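Local coordinates for protein peptidoglycan N-acetylglucosamine deacetylase (Bacillus cereus, PDB 4L1G) that catalyses the zinc-dependent removal of acetyl groups from N-acetylglucosamine residues of peptidoglycan, and also acts on soluble chitin and N-acetylchitooligomers, at residues 130-136 with 149-154; 193-199 with 220-225; 208-213 with 241-246. One frame throughout, in Å; residues are numbered along the deposited sequence.

Interaction 2 is the most central of the three. It pairs two parallel strands and carries the predicted proton donor; backbone bonds and a His-carboxylate pair dominate it. Interaction 3 lies outside that sheet, with its centre about 11 Å from that of interaction 2. It joins two helices by apolar side chains and has no hydrogen bond across it. Both are buried, though interaction 3 has an exposed rim of Lys241 and Gln245. These two touch: the helix at 208-213 belongs to the beta-alpha-beta unit of interaction 2, and Thr197 packs on Ile208 and Val212. Interaction 1, partly buried, sits across the chain's centre. There, side-chain amides hold a zinc-binding loop against a helix.

Interaction 1: 130-136 with 149-154; sequences NHTYSHP and QIIKTE
In the zinc-binding loop after strand 127-130, Tyr133 and Ser134 are held by Gln149 of helix 143-161. The zinc ligands of this loop, His131 and His135, leave the backbone on the side away from the helix, and their side chains do not touch 149-154. Gln149 is the main grip. Its chain bends at the second torsion (chi2 -81°), which carries the amide up to the backbone N-H groups of Tyr133 and Ser134. Gln149 OE1 accepts from Tyr133 N at 2.9 Å and from Ser134 N at 3.0 Å. The Ser134 bond lies in the carbonyl plane on a lone pair and is nearly straight (165°); the Tyr133 donor is tilted out of that plane. On the other branch, Gln149 NE2 donates to Ser134 OG at 3.1 Å and also bonds Glu145. Pro136 CG packs against Gln149 CD at 3.7 Å.

Asn130 forms the second anchor. Its OD1 accepts from Thr132 N at 2.9 Å, an Asx turn. Its ND2 donates to Ile150 O at 2.9 Å, with the acceptor close to the amide plane. The bonds from Thr132 N and to Ile150 O hold the amide's rotation. At the outer side Lys152 bends over one face of the Tyr133 ring, with NZ 4.3 Å from the ring centroid in a cation-pi contact.

Around the contact, Tyr133 OH bonds Glu112 and the Tyr133 side chain touches Glu109, both of helix 108-113. Asn130 and Ile150 pack on Ile168 of strand 167-168. The loop is thus held between two helices, next to the end of strand 127-130.

Interaction 2: 193-199 with 220-225; sequences WSVDTVD and SVILQH. With ACT (acetate ion), chain F.
Asp199 CG sits between its backbone N and carbonyl carbon (chi1 56°), and His225 CG lies beside its own N (chi1 -67°). These torsions bring the carboxylate up to the edge of the imidazole. Asp199 OD1 receives His225 ND1 at 2.9 Å, almost straight (171°) and close to the ring plane. Asp199 OD2 receives His225 N at 2.8 Å. Both oxygens use syn lone pairs, and OD2 is also bonded by Ser235, so the carboxylate is held at both ends.

The strands run parallel, with Val195 beside Ile222 and Asp196 beside Leu223. Leu223 N donates to Val195 O at 2.8 Å, while Val221 O takes both Ser194 N and Val195 N. Past the strand end, Thr197 OG1 donates to Leu223 O at 2.7 Å. On the face of Leu223, its CD2 makes a CH-pi contact over the Trp193 indole, 3.8 Å from the centroid of the five-membered ring. Strand 74-80 flanks strand 221-225, and helix 205-215 links the two paired strands.

His225 is the predicted proton donor, and His225 NE2 donates to acetate OXT at 2.9 Å. The acetate, probably from the crystallisation liquor, bonds Tyr172 N as well. Asp199 fixes the ring's rotation and leaves NE2 turned to the acetate. The His225 side chain also touches the zinc ligand Asp81, consistent with His225 serving as general acid.

Interaction 3: 208-213 with 241-246; sequences ITNNVL and KIIPQL
Ile242 CD1 rests against both Val212 and Ile208 on the closely packed, buried side of this helix pair. Ile242 CD1 lies 3.7 Å from Val212 CG2 and 4.0 Å from Ile208 CG2. Val212 CG1 also approaches Ile242 CG2, at 3.9 Å. One turn on, Leu213 and Leu246 lie alongside, running in opposing senses, with Leu213 CD1 3.8 Å from Leu246 CD2. Leu246 packs in addition on Phe253 of strand 252-253, whereas Leu213 is partly exposed and spans both sides.

The outer side faces solvent and is more polar. The exposed Lys241 offers the base of its chain: Lys241 CB rests 3.5 Å from Thr209 OG1, and the rest of the chain leads away. Gln245, also exposed, crosses Leu213, with Gln245 OE1 3.6 Å from Leu213 CG. Thr209 lies between the two sides. Its OG1, beside the backbone N (chi1 -61°), turns back to bond Ala205 O in its own helix.

The axes of the two segments pass 9.8 Å apart at -34°. Helices 205-215 and 233-248, two outer helices of the deacetylase barrel, are held here mainly by apolar contacts of Ile, Val and Leu, with no polar bond between the two segments.

Interaction 1: 130-136 with 149-154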
loop_
_atom_site.group_PDB
_atom_site.type_symbol
_atom_site.label_atom_id
_atom_site.label_comp_id
_atom_site.label_asym_id
_atom_site.label_seq_id
_atom_site.Cartn_x
_atom_site.Cartn_y
_atom_site.Cartn_z
ATOM N N ASN A 130 -2.225 0.566 -7.278
ATOM C CA ASN A 130 -3.050 -0.441 -7.939
ATOM C C ASN A 130 -2.924 -1.797 -7.242
ATOM O O ASN A 130 -1.840 -2.369 -7.183
ATOM C CB ASN A 130 -2.631 -0.548 -9.412
ATOM C CG ASN A 130 -3.572 -1.408 -10.243
ATOM O OD1 ASN A 130 -4.133 -2.394 -9.765
ATOM N ND2 ASN A 130 -3.737 -1.038 -11.508
ATOM N N HIS A 131 -4.036 -2.319 -6.731
ATOM C CA HIS A 131 -4.018 -3.587 -6.002
ATOM C C HIS A 131 -4.779 -4.698 -6.735
ATOM O O HIS A 131 -5.262 -5.643 -6.108
ATOM C CB HIS A 131 -4.603 -3.389 -4.600
ATOM C CG HIS A 131 -4.172 -4.426 -3.609
ATOM N ND1 HIS A 131 -2.858 -4.819 -3.465
ATOM C CD2 HIS A 131 -4.880 -5.142 -2.703
ATOM C CE1 HIS A 131 -2.776 -5.736 -2.518
ATOM N NE2 HIS A 131 -3.988 -5.952 -2.041
ATOM N N THR A 132 -4.847 -4.583 -8.062
ATOM C CA THR A 132 -5.684 -5.422 -8.936
ATOM C C THR A 132 -7.175 -5.161 -8.743
ATOM O O THR A 132 -7.579 -4.401 -7.863
ATOM C CB THR A 132 -5.425 -6.953 -8.813
ATOM O OG1 THR A 132 -6.095 -7.468 -7.654
ATOM C CG2 THR A 132 -3.934 -7.268 -8.754
ATOM N N TYR A 133 -7.985 -5.804 -9.579
ATOM C CA TYR A 133 -9.423 -5.574 -9.587
ATOM C C TYR A 133 -10.172 -6.399 -8.547
ATOM O O TYR A 133 -10.915 -5.850 -7.737
ATOM C CB TYR A 133 -10.002 -5.834 -10.980
ATOM C CG TYR A 133 -11.489 -5.583 -11.067
ATOM C CD1 TYR A 133 -11.989 -4.292 -11.174
ATOM C CD2 TYR A 133 -12.396 -6.638 -11.036
ATOM C CE1 TYR A 133 -13.351 -4.056 -11.250
ATOM C CE2 TYR A 133 -13.759 -6.411 -11.113
ATOM C CZ TYR A 133 -14.228 -5.119 -11.218
ATOM O OH TYR A 133 -15.582 -4.886 -11.292
ATOM N N SER A 134 -9.984 -7.714 -8.569
ATOM C CA SER A 134 -10.754 -8.593 -7.691
ATOM C C SER A 134 -9.889 -9.442 -6.762
ATOM O O SER A 134 -10.326 -10.492 -6.287
ATOM C CB SER A 134 -11.689 -9.489 -8.511
ATOM O OG SER A 134 -10.963 -10.255 -9.454
ATOM N N HIS A 135 -8.666 -8.984 -6.513
ATOM C CA HIS A 135 -7.769 -9.625 -5.553
ATOM C C HIS A 135 -7.513 -11.119 -5.811
ATOM O O HIS A 135 -7.662 -11.934 -4.900
ATOM C CB HIS A 135 -8.328 -9.438 -4.136
ATOM C CG HIS A 135 -7.297 -9.521 -3.054
ATOM N ND1 HIS A 135 -6.998 -10.696 -2.399
ATOM C CD2 HIS A 135 -6.510 -8.569 -2.499
ATOM C CE1 HIS A 135 -6.063 -10.467 -1.493
ATOM N NE2 HIS A 135 -5.750 -9.184 -1.533
ATOM N N PRO A 136 -7.128 -11.492 -7.044
ATOM C CA PRO A 136 -6.834 -12.914 -7.227
ATOM C C PRO A 136 -5.373 -13.214 -6.918
ATOM O O PRO A 136 -4.557 -12.293 -6.855
ATOM C CB PRO A 136 -7.089 -13.117 -8.717
ATOM C CG PRO A 136 -6.666 -11.821 -9.321
ATOM C CD PRO A 136 -7.014 -10.747 -8.313
ATOM N N GLN A 149 -6.446 -7.490 -15.040
ATOM C CA GLN A 149 -6.639 -7.077 -13.650
ATOM C C GLN A 149 -6.017 -5.710 -13.389
ATOM O O GLN A 149 -6.638 -4.838 -12.778
ATOM C CB GLN A 149 -6.032 -8.108 -12.690
ATOM C CG GLN A 149 -6.819 -9.406 -12.565
ATOM C CD GLN A 149 -7.999 -9.294 -11.617
ATOM O OE1 GLN A 149 -8.006 -8.462 -10.709
ATOM N NE2 GLN A 149 -9.005 -10.137 -11.823
ATOM N N ILE A 150 -4.789 -5.527 -13.863
ATOM C CA ILE A 150 -4.066 -4.279 -13.665
ATOM C C ILE A 150 -4.681 -3.128 -14.457
ATOM O O ILE A 150 -4.965 -2.069 -13.900
ATOM C CB ILE A 150 -2.584 -4.423 -14.059
ATOM C CG1 ILE A 150 -1.913 -5.501 -13.206
ATOM C CG2 ILE A 150 -1.861 -3.096 -13.906
ATOM C CD1 ILE A 150 -1.989 -5.234 -11.717
ATOM N N ILE A 151 -4.887 -3.344 -15.753
ATOM C CA ILE A 151 -5.356 -2.287 -16.648
ATOM C C ILE A 151 -6.767 -1.801 -16.312
ATOM O O ILE A 151 -7.024 -0.597 -16.279
ATOM C CB ILE A 151 -5.273 -2.726 -18.129
ATOM C CG1 ILE A 151 -3.811 -2.921 -18.544
ATOM C CG2 ILE A 151 -5.943 -1.703 -19.036
ATOM C CD1 ILE A 151 -3.643 -3.479 -19.946
ATOM N N LYS A 152 -7.676 -2.738 -16.056
ATOM C CA LYS A 152 -9.034 -2.393 -15.656
ATOM C C LYS A 152 -9.037 -1.553 -14.379
ATOM O O LYS A 152 -9.793 -0.591 -14.260
ATOM C CB LYS A 152 -9.876 -3.657 -15.467
ATOM C CG LYS A 152 -11.293 -3.393 -14.987
ATOM C CD LYS A 152 -12.236 -4.529 -15.362
ATOM C CE LYS A 152 -11.817 -5.845 -14.738
ATOM N NZ LYS A 152 -12.780 -6.927 -15.098
ATOM N N THR A 153 -8.174 -1.913 -13.434
ATOM C CA THR A 153 -8.056 -1.174 -12.183
ATOM C C THR A 153 -7.447 0.201 -12.430
ATOM O O THR A 153 -7.864 1.193 -11.832
ATOM C CB THR A 153 -7.197 -1.942 -11.163
ATOM O OG1 THR A 153 -7.747 -3.249 -10.970
ATOM C CG2 THR A 153 -7.153 -1.209 -9.825
ATOM N N GLU A 154 -6.464 0.252 -13.324
ATOM C CA GLU A 154 -5.801 1.503 -13.659
ATOM C C GLU A 154 -6.790 2.509 -14.245
ATOM O O GLU A 154 -6.773 3.688 -13.887
ATOM C CB GLU A 154 -4.657 1.246 -14.642
ATOM C CG GLU A 154 -3.695 2.412 -14.814
ATOM C CD GLU A 154 -2.579 2.422 -13.782
ATOM O OE1 GLU A 154 -1.532 3.037 -14.062
ATOM O OE2 GLU A 154 -2.743 1.821 -12.697
HETATM O O HOH W 1 -15.865 -6.191 -14.111
#

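Interaction 2: 193-199 with 220-225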
loop_
_atom_site.group_PDB
_atom_site.type_symbol
_atom_site.label_atom_id
_atom_site.label_comp_id
_atom_site.label_asym_id
_atom_site.label_seq_id
_atom_site.Cartn_x
_atom_site.Cartn_y
_atom_site.Cartn_z
ATOM N N TRP A 193 6.408 -5.267 1.026
ATOM C CA TRP A 193 6.488 -4.688 2.361
ATOM C C TRP A 193 7.602 -5.353 3.162
ATOM O O TRP A 193 8.138 -6.382 2.752
ATOM C CB TRP A 193 5.145 -4.814 3.089
ATOM C CG TRP A 193 4.669 -6.230 3.254
ATOM C CD1 TRP A 193 4.909 -7.058 4.314
ATOM C CD2 TRP A 193 3.867 -6.982 2.331
ATOM N NE1 TRP A 193 4.309 -8.276 4.108
ATOM C CE2 TRP A 193 3.663 -8.257 2.898
ATOM C CE3 TRP A 193 3.306 -6.701 1.080
ATOM C CZ2 TRP A 193 2.922 -9.251 2.259
ATOM C CZ3 TRP A 193 2.567 -7.691 0.443
ATOM C CH2 TRP A 193 2.382 -8.950 1.035
ATOM N N SER A 194 7.953 -4.759 4.299
ATOM C CA SER A 194 9.010 -5.308 5.143
ATOM C C SER A 194 8.578 -5.429 6.603
ATOM O O SER A 194 9.245 -6.084 7.402
ATOM C CB SER A 194 10.291 -4.475 5.031
ATOM O OG SER A 194 10.126 -3.196 5.618
ATOM N N VAL A 195 7.465 -4.788 6.945
ATOM C CA VAL A 195 6.878 -4.928 8.275
ATOM C C VAL A 195 5.408 -5.324 8.160
ATOM O O VAL A 195 4.579 -4.541 7.695
ATOM C CB VAL A 195 6.999 -3.629 9.103
ATOM C CG1 VAL A 195 6.331 -3.798 10.464
ATOM C CG2 VAL A 195 8.460 -3.233 9.267
ATOM N N ASP A 196 5.091 -6.541 8.584
ATOM C CA ASP A 196 3.727 -7.045 8.500
ATOM C C ASP A 196 3.036 -7.003 9.858
ATOM O O ASP A 196 3.480 -7.641 10.812
ATOM C CB ASP A 196 3.717 -8.470 7.941
ATOM C CG ASP A 196 2.318 -8.961 7.621
ATOM O OD1 ASP A 196 1.366 -8.156 7.690
ATOM O OD2 ASP A 196 2.171 -10.155 7.282
ATOM N N THR A 197 1.943 -6.250 9.934
ATOM C CA THR A 197 1.200 -6.095 11.178
ATOM C C THR A 197 0.273 -7.275 11.438
ATOM O O THR A 197 -0.264 -7.407 12.536
ATOM C CB THR A 197 0.338 -4.815 11.169
ATOM O OG1 THR A 197 -0.682 -4.928 10.166
ATOM C CG2 THR A 197 1.190 -3.587 10.887
ATOM N N VAL A 198 0.106 -8.129 10.426
ATOM C CA VAL A 198 -0.898 -9.205 10.420
ATOM C C VAL A 198 -2.227 -8.794 11.067
ATOM O O VAL A 198 -2.843 -9.560 11.811
ATOM C CB VAL A 198 -0.359 -10.562 10.991
ATOM C CG1 VAL A 198 0.773 -11.094 10.121
ATOM C CG2 VAL A 198 0.095 -10.443 12.442
ATOM N N ASP A 199 -2.664 -7.576 10.754
ATOM C CA ASP A 199 -3.836 -6.978 11.388
ATOM C C ASP A 199 -5.153 -7.651 11.004
ATOM O O ASP A 199 -6.155 -7.514 11.709
ATOM C CB ASP A 199 -3.891 -5.469 11.113
ATOM C CG ASP A 199 -3.869 -5.129 9.630
ATOM O OD1 ASP A 199 -3.536 -6.005 8.806
ATOM O OD2 ASP A 199 -4.175 -3.968 9.284
ATOM N N SER A 220 11.649 1.202 6.260
ATOM C CA SER A 220 10.599 0.201 6.453
ATOM C C SER A 220 9.289 0.546 5.741
ATOM O O SER A 220 8.800 1.678 5.814
ATOM C CB SER A 220 10.324 -0.026 7.944
ATOM O OG SER A 220 11.410 -0.683 8.577
ATOM N N VAL A 221 8.732 -0.441 5.047
ATOM C CA VAL A 221 7.398 -0.319 4.479
ATOM C C VAL A 221 6.440 -1.184 5.288
ATOM O O VAL A 221 6.562 -2.409 5.316
ATOM C CB VAL A 221 7.362 -0.725 2.994
ATOM C CG1 VAL A 221 5.934 -0.710 2.474
ATOM C CG2 VAL A 221 8.243 0.204 2.172
ATOM N N ILE A 222 5.495 -0.533 5.956
ATOM C CA ILE A 222 4.574 -1.207 6.865
ATOM C C ILE A 222 3.287 -1.603 6.141
ATOM O O ILE A 222 2.781 -0.848 5.309
ATOM C CB ILE A 222 4.249 -0.295 8.068
ATOM C CG1 ILE A 222 5.548 0.161 8.743
ATOM C CG2 ILE A 222 3.339 -1.000 9.061
ATOM C CD1 ILE A 222 5.370 1.315 9.709
ATOM N N LEU A 223 2.771 -2.792 6.451
ATOM C CA LEU A 223 1.541 -3.280 5.827
ATOM C C LEU A 223 0.357 -3.317 6.788
ATOM O O LEU A 223 0.381 -4.020 7.799
ATOM C CB LEU A 223 1.743 -4.675 5.230
ATOM C CG LEU A 223 0.471 -5.344 4.695
ATOM C CD1 LEU A 223 -0.047 -4.621 3.461
ATOM C CD2 LEU A 223 0.694 -6.819 4.398
ATOM N N GLN A 224 -0.681 -2.557 6.455
ATOM C CA GLN A 224 -1.958 -2.641 7.151
ATOM C C GLN A 224 -3.090 -2.799 6.137
ATOM O O GLN A 224 -2.867 -2.696 4.929
ATOM C CB GLN A 224 -2.181 -1.408 8.025
ATOM C CG GLN A 224 -1.353 -1.405 9.295
ATOM C CD GLN A 224 -1.432 -0.091 10.037
ATOM O OE1 GLN A 224 -0.813 0.896 9.637
ATOM N NE2 GLN A 224 -2.195 -0.068 11.124
ATOM N N HIS A 225 -4.301 -3.051 6.625
ATOM C CA HIS A 225 -5.437 -3.289 5.740
ATOM C C HIS A 225 -6.634 -2.397 6.055
ATOM O O HIS A 225 -6.839 -1.988 7.197
ATOM C CB HIS A 225 -5.870 -4.760 5.797
ATOM C CG HIS A 225 -4.864 -5.712 5.229
ATOM N ND1 HIS A 225 -3.846 -6.259 5.980
ATOM C CD2 HIS A 225 -4.719 -6.213 3.978
ATOM C CE1 HIS A 225 -3.118 -7.056 5.219
ATOM N NE2 HIS A 225 -3.626 -7.045 3.999
HETATM C C ACT F . -2.308 -8.343 0.598
HETATM O O ACT F . -2.796 -9.493 0.618
HETATM O OXT ACT F . -2.943 -7.473 1.229
HETATM C CH3 ACT F . -1.037 -8.026 -0.138
HETATM O O HOH W 2 12.065 -2.881 7.349
#

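Interaction 3: 208-213 with 241-246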
loop_
_atom_site.group_PDB
_atom_site.type_symbol
_atom_site.label_atom_id
_atom_site.label_comp_id
_atom_site.label_asym_id
_atom_site.label_seq_id
_atom_site.Cartn_x
_atom_site.Cartn_y
_atom_site.Cartn_z
ATOM N N ILE A 208 -0.174 -4.999 17.646
ATOM C CA ILE A 208 0.284 -4.415 16.393
ATOM C C ILE A 208 1.381 -3.384 16.631
ATOM O O ILE A 208 2.393 -3.367 15.927
ATOM C CB ILE A 208 -0.884 -3.772 15.622
ATOM C CG1 ILE A 208 -1.892 -4.850 15.222
ATOM C CG2 ILE A 208 -0.380 -3.030 14.395
ATOM C CD1 ILE A 208 -3.158 -4.311 14.611
ATOM N N THR A 209 1.184 -2.538 17.639
ATOM C CA THR A 209 2.143 -1.483 17.959
ATOM C C THR A 209 3.497 -2.049 18.384
ATOM O O THR A 209 4.539 -1.605 17.899
ATOM C CB THR A 209 1.609 -0.550 19.065
ATOM O OG1 THR A 209 0.410 0.090 18.613
ATOM C CG2 THR A 209 2.644 0.512 19.418
ATOM N N ASN A 210 3.477 -3.027 19.286
ATOM C CA ASN A 210 4.708 -3.662 19.746
ATOM C C ASN A 210 5.430 -4.369 18.606
ATOM O O ASN A 210 6.659 -4.387 18.546
ATOM C CB ASN A 210 4.425 -4.649 20.881
ATOM C CG ASN A 210 3.898 -3.969 22.132
ATOM O OD1 ASN A 210 4.027 -2.755 22.299
ATOM N ND2 ASN A 210 3.304 -4.755 23.023
ATOM N N ASN A 211 4.648 -4.947 17.702
ATOM C CA ASN A 211 5.182 -5.593 16.514
ATOM C C ASN A 211 5.882 -4.585 15.608
ATOM O O ASN A 211 7.047 -4.765 15.253
ATOM C CB ASN A 211 4.054 -6.306 15.764
ATOM C CG ASN A 211 4.510 -6.919 14.450
ATOM O OD1 ASN A 211 5.695 -7.191 14.249
ATOM N ND2 ASN A 211 3.561 -7.144 13.549
ATOM N N VAL A 212 5.165 -3.524 15.245
ATOM C CA VAL A 212 5.700 -2.496 14.354
ATOM C C VAL A 212 6.948 -1.820 14.918
ATOM O O VAL A 212 7.949 -1.679 14.221
ATOM C CB VAL A 212 4.638 -1.419 14.022
ATOM C CG1 VAL A 212 5.269 -0.248 13.287
ATOM C CG2 VAL A 212 3.514 -2.019 13.197
ATOM N N LEU A 213 6.887 -1.411 16.183
ATOM C CA LEU A 213 8.008 -0.717 16.816
ATOM C C LEU A 213 9.225 -1.618 16.994
ATOM O O LEU A 213 10.360 -1.140 17.039
ATOM C CB LEU A 213 7.591 -0.130 18.168
ATOM C CG LEU A 213 7.200 1.348 18.173
ATOM C CD1 LEU A 213 8.389 2.214 17.775
ATOM C CD2 LEU A 213 6.020 1.601 17.249
ATOM N N LYS A 241 -0.740 5.020 18.387
ATOM C CA LYS A 241 0.468 4.682 19.133
ATOM C C LYS A 241 1.680 4.581 18.216
ATOM O O LYS A 241 2.759 5.075 18.542
ATOM C CB LYS A 241 0.283 3.364 19.886
ATOM C CG LYS A 241 -0.697 3.428 21.044
ATOM C CD LYS A 241 -0.850 2.062 21.691
ATOM C CE LYS A 241 -1.758 2.115 22.905
ATOM N NZ LYS A 241 -1.156 2.911 24.007
ATOM N N ILE A 242 1.490 3.936 17.070
ATOM C CA ILE A 242 2.571 3.694 16.118
ATOM C C ILE A 242 3.230 4.984 15.643
ATOM O O ILE A 242 4.457 5.106 15.646
ATOM C CB ILE A 242 2.062 2.908 14.891
ATOM C CG1 ILE A 242 1.759 1.459 15.275
ATOM C CG2 ILE A 242 3.077 2.950 13.762
ATOM C CD1 ILE A 242 1.142 0.653 14.154
ATOM N N ILE A 243 2.408 5.947 15.247
ATOM C CA ILE A 243 2.915 7.190 14.674
ATOM C C ILE A 243 3.756 8.039 15.642
ATOM O O ILE A 243 4.893 8.382 15.318
ATOM C CB ILE A 243 1.787 8.017 14.009
ATOM C CG1 ILE A 243 1.181 7.229 12.843
ATOM C CG2 ILE A 243 2.312 9.361 13.538
ATOM C CD1 ILE A 243 -0.021 7.896 12.208
ATOM N N PRO A 244 3.218 8.369 16.835
ATOM C CA PRO A 244 4.057 9.190 17.716
ATOM C C PRO A 244 5.276 8.446 18.266
ATOM O O PRO A 244 6.327 9.064 18.447
ATOM C CB PRO A 244 3.104 9.575 18.852
ATOM C CG PRO A 244 2.087 8.498 18.871
ATOM C CD PRO A 244 1.898 8.096 17.438
ATOM N N GLN A 245 5.145 7.147 18.522
ATOM C CA GLN A 245 6.267 6.374 19.056
ATOM C C GLN A 245 7.425 6.256 18.066
ATOM O O GLN A 245 8.589 6.256 18.464
ATOM C CB GLN A 245 5.818 4.988 19.532
ATOM C CG GLN A 245 5.055 5.008 20.851
ATOM C CD GLN A 245 4.717 3.616 21.358
ATOM O OE1 GLN A 245 5.380 2.639 21.014
ATOM N NE2 GLN A 245 3.678 3.523 22.180
ATOM N N LEU A 246 7.107 6.163 16.779
ATOM C CA LEU A 246 8.142 6.136 15.750
ATOM C C LEU A 246 8.750 7.523 15.550
ATOM O O LEU A 246 9.961 7.657 15.366
ATOM C CB LEU A 246 7.596 5.586 14.428
ATOM C CG LEU A 246 7.637 4.062 14.283
ATOM C CD1 LEU A 246 6.901 3.598 13.033
ATOM C CD2 LEU A 246 9.080 3.563 14.276
#